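Local coordinates for probable zinc protease PqqL (Escherichia coli, PDB 6OFT), which probably acts as a periplasmic zinc-dependent endopeptidase of the M16 family, seen here as the first half of the protein, at residues Y23-P28 against A374-R379; D30-W35 against G205-K210. All coordinates share one frame; numbering follows the deposited sequence.

Contact 1 (Y23-P28 against A374-R379); sequences YPHAHP and AERDLR. With PO4 (phosphate ion), chain D.
His25 sits at the tight end of this contact, its imidazole used on both nitrogens. NE2 donates to Arg376 O over 2.7 Å, approaching 29° out of the carbonyl plane, and ND1 donates to phosphate O1 at 2.6 Å. With both nitrogens donating, the ring is probably protonated, as the neighbouring anion would favour. A water over one face of the ring joins Ala26 N, Ala374 O and phosphate O3. A first torsion that sets CG anti to the backbone N (chi1 -160°) carries the ring across to the 374-379 loop. Phosphate O1 takes a second bond from Arg376 NH2, whose other bond goes to Tyr23 OH at 2.8 Å. The hydroxyl lies almost in the guanidinium plane, at its edge, and that plane stands 82° from the tyrosine ring; the hydroxyl is also bonded to Asp6. A bend at chi3 helps to bring the guanidinium there, and NE is held by Gln373 O. Without the imidazole, as with an alanine here, Arg376 O would probably keep just the weak His27 bond from the 23-28 segment, and the phosphate, likely picked up from the crystallisation liquor, would lose one of its donors. In the fold, this is where the end of strand 19-24, in the mixed sheet of the N-terminal M16 domain, meets the turn leading into helix 378-391, with Asp377 as N-cap. Toward solvent the fit slackens. The His27 ring lies with one face over Glu375 CA, a CH-pi contact of 3.9 Å to the ring centroid, and its ND1 reaches Arg376 O through a weak bond of 3.4 Å. Beyond the cis peptide before Pro28, the proline CD touches Leu378 CB at 4.1 Å, while another water bridges His27 O to Leu378 N.

Contact 2 (D30-W35 against G205-K210); sequences DQVNLW and GDIDSK
Asp206 grips the start of the 30-35 segment with its backbone and its side chain. Its amide donates to Gln31 O at 2.8 Å in a nearly straight bond (173°), while its carboxylate OD2 receives the amide of Asp30 at the same 2.8 Å. The acceptor there is the anti lone pair of OD2, the one turned away from OD1. With CG anti to the backbone N (chi1 -153°), the carboxylate is swung across to the Asp30 amide. The two aspartate side chains then lie alongside, pointing the same way with their planes 16° apart, and Asp30 OD1 is 3.6 Å from Asp206 OD2. This closeness of two acids is probably unfavourable in itself; a water donates to Asp30 OD1 and to the backbone O of Asp206, and may ease the charge on Asp30. Asp206 is the centre of an inverse gamma turn, in which Ile207 N returns weakly to Gly205 O. The turn follows the end of strand 199-205, which runs antiparallel to strand 31-38 inside the mixed sheet of the M16 domain, and leads to helix 209-220, N-capped by Asp208. Val32 and Gly205 form a non-hydrogen-bonded pair with CA atoms only 4.0 Å apart; a side chain on Gly205 would run into Gln31 O and Val32 CA. Instead, the glycine CA lies 3.3 Å from Gln31 O, giving that carbonyl a CA-H...O contact beside its bond from Asp206 N. On the apolar side, Val32 CG2 meets Ile207 CG2 at 4.2 Å, with Leu102 and Leu110 also packing on the valine. Gln31 turns away from the 205-210 segment, and its NE2 is bonded to Ser101 OG. Asn33 finds its partners in Ser101, through OD1, and Thr382, through ND2.

How the contacts relate
From the N terminus, strand 19-24 comes first and opens contact 1; the chain then passes through the 25-30 loop into strand 31-38, which opens contact 2. Contact 2 closes first, when the chain returns at 205-210 after 169 intervening residues. Contact 1 closes only at 374-379, so contact 2 is nested within its larger loop. Their centres are about 10 Å apart. Strand 199-205 lies between strands 19-24 and 31-38, and Gly205 probably exchanges backbone hydrogen bonds with Tyr23 and His25. Leu378, packed on Asn33, brings helix 378-391 against the same sheet, tying a late helix to the N-terminal strands.

Contact 1 (Y23-P28 against A374-R379)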
# COMPACT_ATOMS: atom_id res chain seq x y z
N TYR A 23 10.58 17.19 5.96
CA TYR A 23 11.16 17.19 4.62
C TYR A 23 10.77 18.47 3.90
O TYR A 23 9.57 18.72 3.74
CB TYR A 23 10.75 15.94 3.83
CG TYR A 23 11.63 15.73 2.61
CD1 TYR A 23 12.85 15.07 2.70
CD2 TYR A 23 11.26 16.24 1.37
CE1 TYR A 23 13.69 14.93 1.60
CE2 TYR A 23 12.09 16.09 0.25
CZ TYR A 23 13.30 15.43 0.37
OH TYR A 23 14.11 15.28 -0.73
N PRO A 24 11.75 19.28 3.43
CA PRO A 24 11.40 20.51 2.71
C PRO A 24 10.94 20.23 1.29
O PRO A 24 11.48 19.34 0.64
CB PRO A 24 12.70 21.32 2.72
CG PRO A 24 13.78 20.29 2.84
CD PRO A 24 13.23 19.11 3.54
N HIS A 25 9.93 20.98 0.82
CA HIS A 25 9.41 20.87 -0.55
C HIS A 25 8.70 22.15 -0.92
O HIS A 25 7.98 22.70 -0.10
CB HIS A 25 8.51 19.63 -0.73
CG HIS A 25 8.36 19.23 -2.17
ND1 HIS A 25 9.45 18.86 -2.92
CD2 HIS A 25 7.26 19.18 -2.95
CE1 HIS A 25 8.99 18.58 -4.13
NE2 HIS A 25 7.68 18.77 -4.20
N ALA A 26 8.90 22.66 -2.13
CA ALA A 26 8.28 23.93 -2.53
C ALA A 26 7.50 23.81 -3.85
O ALA A 26 7.56 24.69 -4.70
CB ALA A 26 9.34 25.03 -2.62
N HIS A 27 6.76 22.70 -4.00
CA HIS A 27 5.91 22.43 -5.16
C HIS A 27 4.63 21.71 -4.64
O HIS A 27 4.66 20.50 -4.40
CB HIS A 27 6.67 21.60 -6.21
CG HIS A 27 5.94 21.43 -7.51
ND1 HIS A 27 5.31 20.24 -7.83
CD2 HIS A 27 5.75 22.31 -8.52
CE1 HIS A 27 4.78 20.42 -9.03
NE2 HIS A 27 5.01 21.66 -9.48
N PRO A 28 3.52 22.46 -4.37
CA PRO A 28 3.34 23.91 -4.56
C PRO A 28 4.03 24.76 -3.49
O PRO A 28 4.24 24.31 -2.36
CB PRO A 28 1.80 24.07 -4.54
CG PRO A 28 1.29 22.93 -3.76
CD PRO A 28 2.30 21.82 -3.84
N ALA A 374 12.65 18.75 -7.42
CA ALA A 374 11.96 19.91 -6.83
C ALA A 374 10.47 19.99 -7.23
O ALA A 374 9.68 20.59 -6.51
CB ALA A 374 12.69 21.19 -7.21
N GLU A 375 10.10 19.32 -8.34
CA GLU A 375 8.74 19.32 -8.89
C GLU A 375 7.91 18.08 -8.55
O GLU A 375 6.84 17.89 -9.12
CB GLU A 375 8.78 19.54 -10.42
CG GLU A 375 9.05 20.98 -10.83
CD GLU A 375 10.44 21.52 -10.55
OE1 GLU A 375 11.43 20.77 -10.75
OE2 GLU A 375 10.54 22.68 -10.11
N ARG A 376 8.37 17.25 -7.60
CA ARG A 376 7.62 16.06 -7.18
C ARG A 376 6.25 16.42 -6.61
O ARG A 376 6.09 17.47 -6.00
CB ARG A 376 8.40 15.28 -6.11
CG ARG A 376 9.58 14.51 -6.65
CD ARG A 376 10.35 13.86 -5.51
NE ARG A 376 11.12 14.83 -4.73
CZ ARG A 376 11.93 14.52 -3.72
NH1 ARG A 376 12.09 13.25 -3.36
NH2 ARG A 376 12.58 15.47 -3.06
N ASP A 377 5.26 15.54 -6.81
CA ASP A 377 3.91 15.70 -6.27
C ASP A 377 4.02 15.64 -4.75
O ASP A 377 4.60 14.69 -4.22
CB ASP A 377 3.00 14.57 -6.79
CG ASP A 377 1.61 14.64 -6.21
OD1 ASP A 377 0.84 15.53 -6.61
OD2 ASP A 377 1.31 13.82 -5.32
N LEU A 378 3.52 16.68 -4.06
CA LEU A 378 3.58 16.81 -2.61
C LEU A 378 2.94 15.63 -1.88
O LEU A 378 3.57 15.02 -0.99
CB LEU A 378 2.99 18.16 -2.15
CG LEU A 378 3.01 18.45 -0.64
CD1 LEU A 378 4.44 18.51 -0.09
CD2 LEU A 378 2.25 19.72 -0.32
N ARG A 379 1.71 15.29 -2.28
CA ARG A 379 0.93 14.17 -1.73
C ARG A 379 1.70 12.83 -1.82
O ARG A 379 1.84 12.14 -0.81
CB ARG A 379 -0.44 14.10 -2.43
CG ARG A 379 -1.24 12.84 -2.08
CD ARG A 379 -2.72 13.07 -1.89
NE ARG A 379 -3.27 12.06 -0.98
CZ ARG A 379 -3.44 12.24 0.33
NH1 ARG A 379 -3.14 13.41 0.89
NH2 ARG A 379 -3.93 11.26 1.08
P PO4 D . 13.14 19.24 -2.65
O1 PO4 D . 12.00 18.20 -2.73
O2 PO4 D . 14.35 18.72 -3.55
O3 PO4 D . 12.67 20.68 -3.17
O4 PO4 D . 13.61 19.33 -1.12
O HOH W 1 10.56 21.95 -4.26
O HOH W 2 2.66 18.93 -5.59

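Contact 2 (D30-W35 against G205-K210)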
# COMPACT_ATOMS: atom_id res chain seq x y z
N ASP A 30 4.64 27.55 -0.65
CA ASP A 30 3.92 27.97 0.56
C ASP A 30 2.84 26.99 1.00
O ASP A 30 1.88 27.40 1.66
CB ASP A 30 3.36 29.40 0.41
CG ASP A 30 4.40 30.41 0.03
OD1 ASP A 30 5.48 30.42 0.67
OD2 ASP A 30 4.13 31.22 -0.89
N GLN A 31 3.01 25.70 0.68
CA GLN A 31 2.11 24.65 1.08
C GLN A 31 2.86 23.67 1.97
O GLN A 31 4.05 23.45 1.76
CB GLN A 31 1.48 23.93 -0.13
CG GLN A 31 0.24 23.08 0.23
CD GLN A 31 -1.02 23.87 0.53
OE1 GLN A 31 -1.12 25.07 0.27
NE2 GLN A 31 -2.04 23.21 1.05
N VAL A 32 2.17 23.11 2.97
CA VAL A 32 2.72 22.12 3.90
C VAL A 32 1.67 21.05 4.21
O VAL A 32 0.48 21.35 4.30
CB VAL A 32 3.29 22.78 5.19
CG1 VAL A 32 2.17 23.37 6.07
CG2 VAL A 32 4.14 21.79 5.99
N ASN A 33 2.12 19.81 4.36
CA ASN A 33 1.33 18.68 4.80
C ASN A 33 1.77 18.40 6.22
O ASN A 33 2.98 18.38 6.51
CB ASN A 33 1.55 17.46 3.92
CG ASN A 33 0.75 17.46 2.65
OD1 ASN A 33 -0.10 18.32 2.42
ND2 ASN A 33 1.03 16.50 1.79
N LEU A 34 0.79 18.27 7.11
CA LEU A 34 1.01 17.94 8.52
C LEU A 34 0.22 16.68 8.75
O LEU A 34 -1.01 16.69 8.61
CB LEU A 34 0.55 19.08 9.46
CG LEU A 34 1.15 20.48 9.25
CD1 LEU A 34 0.50 21.47 10.18
CD2 LEU A 34 2.68 20.49 9.47
N TRP A 35 0.92 15.55 8.97
CA TRP A 35 0.28 14.26 9.18
C TRP A 35 0.68 13.69 10.52
O TRP A 35 1.88 13.60 10.81
CB TRP A 35 0.69 13.23 8.09
CG TRP A 35 0.16 13.42 6.69
CD1 TRP A 35 -0.37 14.55 6.14
CD2 TRP A 35 0.23 12.45 5.64
NE1 TRP A 35 -0.69 14.33 4.82
CE2 TRP A 35 -0.33 13.05 4.48
CE3 TRP A 35 0.72 11.13 5.56
CZ2 TRP A 35 -0.38 12.38 3.25
CZ3 TRP A 35 0.62 10.46 4.34
CH2 TRP A 35 0.07 11.07 3.21
N GLY A 205 6.82 19.99 3.18
CA GLY A 205 6.39 21.21 2.52
C GLY A 205 7.32 22.37 2.71
O GLY A 205 8.45 22.21 3.18
N ASP A 206 6.82 23.55 2.32
CA ASP A 206 7.55 24.81 2.23
C ASP A 206 7.73 25.55 3.55
O ASP A 206 7.24 26.66 3.73
CB ASP A 206 6.88 25.70 1.17
CG ASP A 206 7.83 26.67 0.53
OD1 ASP A 206 9.05 26.59 0.80
OD2 ASP A 206 7.37 27.52 -0.25
N ILE A 207 8.53 24.97 4.44
CA ILE A 207 8.83 25.51 5.77
C ILE A 207 10.31 25.26 6.10
O ILE A 207 10.85 24.20 5.75
CB ILE A 207 7.83 24.89 6.81
CG1 ILE A 207 7.96 25.55 8.20
CG2 ILE A 207 7.94 23.34 6.88
CD1 ILE A 207 6.75 25.36 9.09
N ASP A 208 10.99 26.20 6.78
CA ASP A 208 12.40 25.95 7.08
C ASP A 208 12.55 25.00 8.28
O ASP A 208 11.59 24.78 9.01
CB ASP A 208 13.25 27.24 7.19
CG ASP A 208 13.07 28.18 8.37
OD1 ASP A 208 13.38 29.38 8.22
OD2 ASP A 208 12.67 27.71 9.46
N SER A 209 13.75 24.39 8.43
CA SER A 209 14.06 23.43 9.50
C SER A 209 13.73 23.97 10.90
O SER A 209 13.06 23.29 11.67
CB SER A 209 15.53 23.03 9.45
OG SER A 209 15.93 22.69 8.14
N LYS A 210 14.19 25.20 11.21
CA LYS A 210 14.00 25.86 12.51
C LYS A 210 12.53 26.05 12.84
O LYS A 210 12.12 25.66 13.93
CB LYS A 210 14.79 27.18 12.57
CG LYS A 210 14.73 27.90 13.92
CD LYS A 210 15.45 29.25 13.81
CE LYS A 210 15.38 30.08 15.06
NZ LYS A 210 16.01 31.42 14.85
O HOH W 3 6.86 29.17 2.71